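Local atomic coordinates of poly-beta-hydroxybuterate polymerase (Cupriavidus necator, PDB entry 5T6O), a protein that polymerises hydroxybutyryl units, without a template, into the storage polyester polyhydroxybutyrate, this chain being its catalytic domain. Residues 193-198 with 202-207; 211-214 with 219-222. The protein carries 1 engineered substitution. One frame throughout, in Å; residues are numbered along the deposited sequence.

Contact 1: 193-198 with 202-207; sequences TFSFLR and LVWNYV
Ser-195 is the first residue of 193-198 to reach the helix of 202-207, where it meets the indole of Trp-204. It belongs to two overlapping type I turns, Thr-193 to Phe-196 and Ser-195 to Arg-198; the second is closed by Arg-198 N on Ser-195 O at 2.9 Å. The hydroxyl OG of Ser-195 stands beside its own backbone N (chi1 -61°). There it accepts the indole N-H, with Trp-204 NE1 to Ser-195 OG at 3.1 Å and an N-H...O angle of 156°. OG lies at the ring edge, near the ring plane, so the buried indole nitrogen has a partner. Trp-204 extends its ring toward the loop with CG anti to the backbone N (chi1 171°). Arg-198 then adds an aliphatic contact: its CB packs on Trp-204 CZ2 at 3.8 Å. Its chain bends at chi2 and carries the guanidinium away, where NH2 donates to Leu-197 O of the second subunit. Trp-204 itself packs on Leu-241 of that subunit. At the helix start, Trp-204 N is hydrogen-bonded to Asp-201 OD1. The contact joins the loop after strand 188-191 to the first turn of helix 202-215, in the alpha/beta hydrolase fold and at a subunit interface.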
ATOM      1  N   THR A 193     -14.877  -6.599  18.389  1.00 24.61           N
ATOM      2  CA  THR A 193     -13.534  -6.768  17.858  1.00 22.57           C
ATOM      3  C   THR A 193     -13.430  -6.263  16.426  1.00 20.36           C
ATOM      4  O   THR A 193     -12.546  -5.461  16.107  1.00 24.17           O
ATOM      5  CB  THR A 193     -13.131  -8.245  17.920  1.00 29.05           C
ATOM      6  OG1 THR A 193     -13.122  -8.676  19.286  1.00 26.52           O
ATOM      7  CG2 THR A 193     -11.749  -8.451  17.318  1.00 24.48           C
ATOM      8  N   PHE A 194     -14.319  -6.728  15.549  1.00 22.71           N
ATOM      9  CA  PHE A 194     -14.151  -6.402  14.138  1.00 27.31           C
ATOM     10  C   PHE A 194     -14.509  -4.960  13.828  1.00 31.66           C
ATOM     11  O   PHE A 194     -14.026  -4.428  12.824  1.00 28.89           O
ATOM     12  CB  PHE A 194     -14.950  -7.383  13.281  1.00 25.63           C
ATOM     13  CG  PHE A 194     -14.231  -8.684  13.092  1.00 28.10           C
ATOM     14  CD1 PHE A 194     -14.262  -9.656  14.077  1.00 31.64           C
ATOM     15  CD2 PHE A 194     -13.447  -8.899  11.968  1.00 32.32           C
ATOM     16  CE1 PHE A 194     -13.564 -10.842  13.918  1.00 31.17           C
ATOM     17  CE2 PHE A 194     -12.746 -10.088  11.799  1.00 33.45           C
ATOM     18  CZ  PHE A 194     -12.799 -11.055  12.778  1.00 29.26           C
ATOM     19  N   SER A 195     -15.288  -4.297  14.684  1.00 28.73           N
ATOM     20  CA  SER A 195     -15.563  -2.876  14.500  1.00 27.80           C
ATOM     21  C   SER A 195     -15.012  -2.020  15.643  1.00 29.03           C
ATOM     22  O   SER A 195     -15.535  -0.933  15.912  1.00 24.03           O
ATOM     23  CB  SER A 195     -17.067  -2.643  14.325  1.00 27.17           C
ATOM     24  OG  SER A 195     -17.550  -3.338  13.176  1.00 29.05           O
ATOM     25  N   PHE A 196     -13.949  -2.472  16.321  1.00 30.49           N
ATOM     26  CA  PHE A 196     -13.395  -1.650  17.396  1.00 31.60           C
ATOM     27  C   PHE A 196     -12.906  -0.294  16.893  1.00 30.82           C
ATOM     28  O   PHE A 196     -12.969   0.700  17.628  1.00 31.17           O
ATOM     29  CB  PHE A 196     -12.247  -2.348  18.134  1.00 27.72           C
ATOM     30  CG  PHE A 196     -11.761  -1.555  19.317  1.00 27.07           C
ATOM     31  CD1 PHE A 196     -12.595  -1.352  20.403  1.00 28.17           C
ATOM     32  CD2 PHE A 196     -10.525  -0.928  19.300  1.00 35.36           C
ATOM     33  CE1 PHE A 196     -12.185  -0.592  21.488  1.00 30.48           C
ATOM     34  CE2 PHE A 196     -10.107  -0.163  20.378  1.00 30.75           C
ATOM     35  CZ  PHE A 196     -10.943  -0.006  21.479  1.00 30.24           C
ATOM     36  N   LEU A 197     -12.412  -0.214  15.663  1.00 28.56           N
ATOM     37  CA  LEU A 197     -12.058   1.087  15.100  1.00 34.91           C
ATOM     38  C   LEU A 197     -13.071   1.531  14.050  1.00 30.11           C
ATOM     39  O   LEU A 197     -12.723   2.209  13.084  1.00 32.09           O
ATOM     40  CB  LEU A 197     -10.646   1.051  14.511  1.00 38.05           C
ATOM     41  CG  LEU A 197      -9.572   0.665  15.538  1.00 41.44           C
ATOM     42  CD1 LEU A 197      -8.199   0.517  14.881  1.00 45.94           C
ATOM     43  CD2 LEU A 197      -9.536   1.658  16.703  1.00 41.84           C
ATOM     44  N   ARG A 198     -14.327   1.125  14.218  1.00 28.37           N
ATOM     45  CA  ARG A 198     -15.364   1.373  13.234  1.00 27.56           C
ATOM     46  C   ARG A 198     -16.613   1.814  13.987  1.00 26.63           C
ATOM     47  O   ARG A 198     -16.625   1.782  15.231  1.00 26.84           O
ATOM     48  CB  ARG A 198     -15.626   0.110  12.403  1.00 30.17           C
ATOM     49  CG  ARG A 198     -14.484  -0.279  11.470  1.00 34.09           C
ATOM     50  CD  ARG A 198     -14.212   0.799  10.433  1.00 38.26           C
ATOM     51  NE  ARG A 198     -13.143   0.376   9.530  1.00 44.65           N
ATOM     52  CZ  ARG A 198     -12.533   1.165   8.654  1.00 56.70           C
ATOM     53  NH1 ARG A 198     -11.573   0.670   7.883  1.00 63.79           N
ATOM     54  NH2 ARG A 198     -12.877   2.442   8.546  1.00 48.43           N
ATOM     55  N   LEU A 202     -26.699   1.034  15.879  1.00 27.00           N
ATOM     56  CA  LEU A 202     -27.702   0.045  15.495  1.00 28.21           C
ATOM     57  C   LEU A 202     -27.711  -0.180  13.986  1.00 29.02           C
ATOM     58  O   LEU A 202     -27.909  -1.312  13.521  1.00 26.88           O
ATOM     59  CB  LEU A 202     -29.080   0.494  15.991  1.00 34.13           C
ATOM     60  CG  LEU A 202     -30.303  -0.383  15.708  1.00 48.76           C
ATOM     61  CD1 LEU A 202     -31.302  -0.217  16.830  1.00 60.86           C
ATOM     62  CD2 LEU A 202     -30.955  -0.004  14.389  1.00 55.64           C
ATOM     63  N   VAL A 203     -27.515   0.884  13.207  1.00 26.97           N
ATOM     64  CA  VAL A 203     -27.634   0.781  11.753  1.00 29.42           C
ATOM     65  C   VAL A 203     -26.416   0.073  11.166  1.00 30.83           C
ATOM     66  O   VAL A 203     -26.550  -0.844  10.343  1.00 26.88           O
ATOM     67  CB  VAL A 203     -27.831   2.173  11.126  1.00 26.20           C
ATOM     68  CG1 VAL A 203     -27.703   2.082   9.604  1.00 25.17           C
ATOM     69  CG2 VAL A 203     -29.189   2.774  11.539  1.00 26.88           C
ATOM     70  N   TRP A 204     -25.211   0.501  11.554  1.00 23.62           N
ATOM     71  CA  TRP A 204     -24.001  -0.186  11.104  1.00 24.75           C
ATOM     72  C   TRP A 204     -24.061  -1.674  11.436  1.00 27.61           C
ATOM     73  O   TRP A 204     -23.803  -2.532  10.580  1.00 25.89           O
ATOM     74  CB  TRP A 204     -22.769   0.456  11.755  1.00 25.68           C
ATOM     75  CG  TRP A 204     -21.457  -0.286  11.554  1.00 24.48           C
ATOM     76  CD1 TRP A 204     -20.966  -1.325  12.292  1.00 23.42           C
ATOM     77  CD2 TRP A 204     -20.476  -0.011  10.551  1.00 23.41           C
ATOM     78  NE1 TRP A 204     -19.744  -1.721  11.805  1.00 24.38           N
ATOM     79  CE2 TRP A 204     -19.418  -0.925  10.737  1.00 26.40           C
ATOM     80  CE3 TRP A 204     -20.390   0.921   9.516  1.00 30.49           C
ATOM     81  CZ2 TRP A 204     -18.280  -0.926   9.926  1.00 27.35           C
ATOM     82  CZ3 TRP A 204     -19.259   0.916   8.707  1.00 33.09           C
ATOM     83  CH2 TRP A 204     -18.223  -0.005   8.917  1.00 30.19           C
ATOM     84  N   ASN A 205     -24.399  -1.998  12.686  1.00 22.54           N
ATOM     85  CA  ASN A 205     -24.423  -3.397  13.105  1.00 24.29           C
ATOM     86  C   ASN A 205     -25.442  -4.192  12.293  1.00 25.79           C
ATOM     87  O   ASN A 205     -25.153  -5.304  11.835  1.00 28.33           O
ATOM     88  CB  ASN A 205     -24.731  -3.479  14.599  1.00 23.01           C
ATOM     89  CG  ASN A 205     -23.584  -2.974  15.454  1.00 32.32           C
ATOM     90  OD1 ASN A 205     -22.477  -2.806  14.965  1.00 32.67           O
ATOM     91  ND2 ASN A 205     -23.842  -2.749  16.735  1.00 31.45           N
ATOM     92  N   TYR A 206     -26.616  -3.610  12.060  1.00 22.53           N
ATOM     93  CA  TYR A 206     -27.661  -4.256  11.260  1.00 29.10           C
ATOM     94  C   TYR A 206     -27.198  -4.499   9.822  1.00 34.25           C
ATOM     95  O   TYR A 206     -27.286  -5.621   9.299  1.00 27.59           O
ATOM     96  CB  TYR A 206     -28.896  -3.363  11.307  1.00 26.20           C
ATOM     97  CG  TYR A 206     -30.152  -3.755  10.561  1.00 29.22           C
ATOM     98  CD1 TYR A 206     -31.107  -4.580  11.149  1.00 31.81           C
ATOM     99  CD2 TYR A 206     -30.444  -3.204   9.320  1.00 25.89           C
ATOM    100  CE1 TYR A 206     -32.300  -4.874  10.496  1.00 26.31           C
ATOM    101  CE2 TYR A 206     -31.643  -3.484   8.656  1.00 25.72           C
ATOM    102  CZ  TYR A 206     -32.560  -4.332   9.255  1.00 32.25           C
ATOM    103  OH  TYR A 206     -33.749  -4.620   8.622  1.00 33.73           O
ATOM    104  N   VAL A 207     -26.682  -3.456   9.172  1.00 27.56           N
ATOM    105  CA  VAL A 207     -26.309  -3.558   7.765  1.00 27.08           C
ATOM    106  C   VAL A 207     -25.107  -4.478   7.579  1.00 25.72           C
ATOM    107  O   VAL A 207     -25.097  -5.330   6.683  1.00 29.57           O
ATOM    108  CB  VAL A 207     -26.047  -2.152   7.190  1.00 29.50           C
ATOM    109  CG1 VAL A 207     -25.401  -2.241   5.841  1.00 32.90           C
ATOM    110  CG2 VAL A 207     -27.333  -1.415   7.056  1.00 27.44           C
TER

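Contact 2: 211-214 with 219-222; sequences YLKG and PFDL
The backbones of 211-214 and 219-222 come nearest at Lys-213 and Phe-220, whose CA atoms are 7.4 Å apart. Two consecutive helices of the alpha/beta hydrolase fold, 202-215 and 220-227, meet here across a short link; Pro-219 holds the N-cap position of the second helix. Lys-213 runs extended beyond CG, obliquely over one face of the Phe-220 ring. Its CB sits 4.0 Å from Phe-220 CZ, and its CD lies above the ring, offset toward the rim. The ammonium continues over the same ring in a cation-pi contact, with Lys-213 NZ 4.9 Å from the centroid of the Phe-220 ring and 24° off the normal. Methylenes and charge thus use one aromatic surface, although both residues are exposed. A long, weak ion pair with Asp-209 also reaches NZ. On the buried side of the junction, Leu-212 packs on Leu-223 and on Phe-161 of the second subunit. A water next to the ammonium links the lysine to the start of the second helix. It accepts from Lys-213 NZ at 3.1 Å and donates to Phe-220 O at 2.8 Å.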
ATOM      1  N   TYR A 211     -25.210  -8.042   5.689  1.00 24.56           N
ATOM      2  CA  TYR A 211     -24.409  -8.150   4.472  1.00 28.52           C
ATOM      3  C   TYR A 211     -23.473  -9.356   4.532  1.00 27.71           C
ATOM      4  O   TYR A 211     -23.378 -10.131   3.570  1.00 32.36           O
ATOM      5  CB  TYR A 211     -23.598  -6.876   4.247  1.00 25.24           C
ATOM      6  CG  TYR A 211     -22.628  -7.051   3.093  1.00 25.04           C
ATOM      7  CD1 TYR A 211     -23.064  -6.946   1.779  1.00 35.59           C
ATOM      8  CD2 TYR A 211     -21.295  -7.368   3.323  1.00 32.34           C
ATOM      9  CE1 TYR A 211     -22.194  -7.132   0.718  1.00 40.93           C
ATOM     10  CE2 TYR A 211     -20.409  -7.564   2.256  1.00 40.85           C
ATOM     11  CZ  TYR A 211     -20.874  -7.441   0.964  1.00 44.72           C
ATOM     12  OH  TYR A 211     -20.017  -7.622  -0.096  1.00 56.50           O
ATOM     13  N   LEU A 212     -22.756  -9.514   5.645  1.00 27.24           N
ATOM     14  CA  LEU A 212     -21.775 -10.592   5.743  1.00 27.28           C
ATOM     15  C   LEU A 212     -22.451 -11.954   5.663  1.00 32.70           C
ATOM     16  O   LEU A 212     -21.934 -12.878   5.022  1.00 31.51           O
ATOM     17  CB  LEU A 212     -20.992 -10.473   7.049  1.00 29.43           C
ATOM     18  CG  LEU A 212     -20.109  -9.234   7.142  1.00 24.63           C
ATOM     19  CD1 LEU A 212     -19.462  -9.169   8.507  1.00 29.48           C
ATOM     20  CD2 LEU A 212     -19.068  -9.265   6.012  1.00 24.16           C
ATOM     21  N   LYS A 213     -23.608 -12.094   6.313  1.00 29.10           N
ATOM     22  CA  LYS A 213     -24.290 -13.386   6.338  1.00 30.83           C
ATOM     23  C   LYS A 213     -24.786 -13.792   4.962  1.00 32.51           C
ATOM     24  O   LYS A 213     -24.835 -14.987   4.656  1.00 38.14           O
ATOM     25  CB  LYS A 213     -25.441 -13.351   7.336  1.00 31.25           C
ATOM     26  CG  LYS A 213     -24.939 -13.255   8.754  1.00 34.71           C
ATOM     27  CD  LYS A 213     -26.023 -13.518   9.782  1.00 41.93           C
ATOM     28  CE  LYS A 213     -25.408 -13.525  11.173  1.00 44.27           C
ATOM     29  NZ  LYS A 213     -26.315 -14.093  12.198  1.00 54.55           N
ATOM     30  N   GLY A 214     -25.136 -12.835   4.112  1.00 31.85           N
ATOM     31  CA  GLY A 214     -25.707 -13.188   2.828  1.00 40.60           C
ATOM     32  C   GLY A 214     -24.747 -13.138   1.653  1.00 43.65           C
ATOM     33  O   GLY A 214     -25.076 -13.611   0.560  1.00 41.12           O
ATOM     34  N   PRO A 219     -17.924 -16.999   9.102  1.00 25.97           N
ATOM     35  CA  PRO A 219     -18.686 -18.049   9.792  1.00 28.64           C
ATOM     36  C   PRO A 219     -19.651 -17.471  10.815  1.00 30.16           C
ATOM     37  O   PRO A 219     -19.388 -16.444  11.444  1.00 27.00           O
ATOM     38  CB  PRO A 219     -17.597 -18.889  10.479  1.00 31.06           C
ATOM     39  CG  PRO A 219     -16.331 -18.538   9.787  1.00 28.20           C
ATOM     40  CD  PRO A 219     -16.485 -17.094   9.395  1.00 27.65           C
ATOM     41  N   PHE A 220     -20.764 -18.175  11.012  1.00 24.43           N
ATOM     42  CA  PHE A 220     -21.803 -17.666  11.905  1.00 29.12           C
ATOM     43  C   PHE A 220     -21.369 -17.683  13.371  1.00 28.79           C
ATOM     44  O   PHE A 220     -21.798 -16.821  14.151  1.00 26.39           O
ATOM     45  CB  PHE A 220     -23.099 -18.460  11.707  1.00 34.43           C
ATOM     46  CG  PHE A 220     -23.885 -18.050  10.470  1.00 40.56           C
ATOM     47  CD1 PHE A 220     -23.237 -17.551   9.348  1.00 45.44           C
ATOM     48  CD2 PHE A 220     -25.260 -18.135  10.447  1.00 43.83           C
ATOM     49  CE1 PHE A 220     -23.945 -17.172   8.218  1.00 41.74           C
ATOM     50  CE2 PHE A 220     -25.975 -17.754   9.320  1.00 48.22           C
ATOM     51  CZ  PHE A 220     -25.312 -17.269   8.204  1.00 39.63           C
ATOM     52  N   ASP A 221     -20.522 -18.630  13.781  1.00 28.70           N
ATOM     53  CA  ASP A 221     -20.129 -18.597  15.187  1.00 29.55           C
ATOM     54  C   ASP A 221     -19.180 -17.437  15.462  1.00 29.54           C
ATOM     55  O   ASP A 221     -19.230 -16.844  16.549  1.00 25.17           O
ATOM     56  CB  ASP A 221     -19.536 -19.941  15.645  1.00 32.47           C
ATOM     57  CG  ASP A 221     -18.359 -20.423  14.801  1.00 32.80           C
ATOM     58  OD1 ASP A 221     -17.896 -19.714  13.888  1.00 30.93           O
ATOM     59  OD2 ASP A 221     -17.874 -21.543  15.079  1.00 31.82           O
ATOM     60  N   LEU A 222     -18.346 -17.067  14.486  1.00 25.26           N
ATOM     61  CA  LEU A 222     -17.571 -15.837  14.619  1.00 26.07           C
ATOM     62  C   LEU A 222     -18.494 -14.635  14.756  1.00 27.82           C
ATOM     63  O   LEU A 222     -18.285 -13.776  15.617  1.00 25.86           O
ATOM     64  CB  LEU A 222     -16.628 -15.664  13.423  1.00 24.70           C
ATOM     65  CG  LEU A 222     -15.651 -14.482  13.408  1.00 24.96           C
ATOM     66  CD1 LEU A 222     -14.516 -14.799  12.445  1.00 28.37           C
ATOM     67  CD2 LEU A 222     -16.328 -13.202  12.964  1.00 29.01           C
TER
HETATM   68  O   HOH W   1     -24.309 -15.670  13.882  1.00 40.85           O

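Overall arrangement
Both contacts use helix 202-215. Contact 1 holds its first turn to the preceding loop, and contact 2 joins its last turn to helix 220-227. They follow one another along the chain, with centres about 13 Å apart. Contact 1 is buried and relies on a direct neutral hydrogen bond and an aliphatic contact on the same indole. Contact 2 lies at the surface, where an exposed charge meets an aromatic face and a water completes the link. The two touch through Phe-194 CE1 and Leu-222 CD2, 3.8 Å apart. Both also meet the second subunit: the ring of Phe-161 of that subunit meets the ring of Phe-194 with the planes about 15° apart.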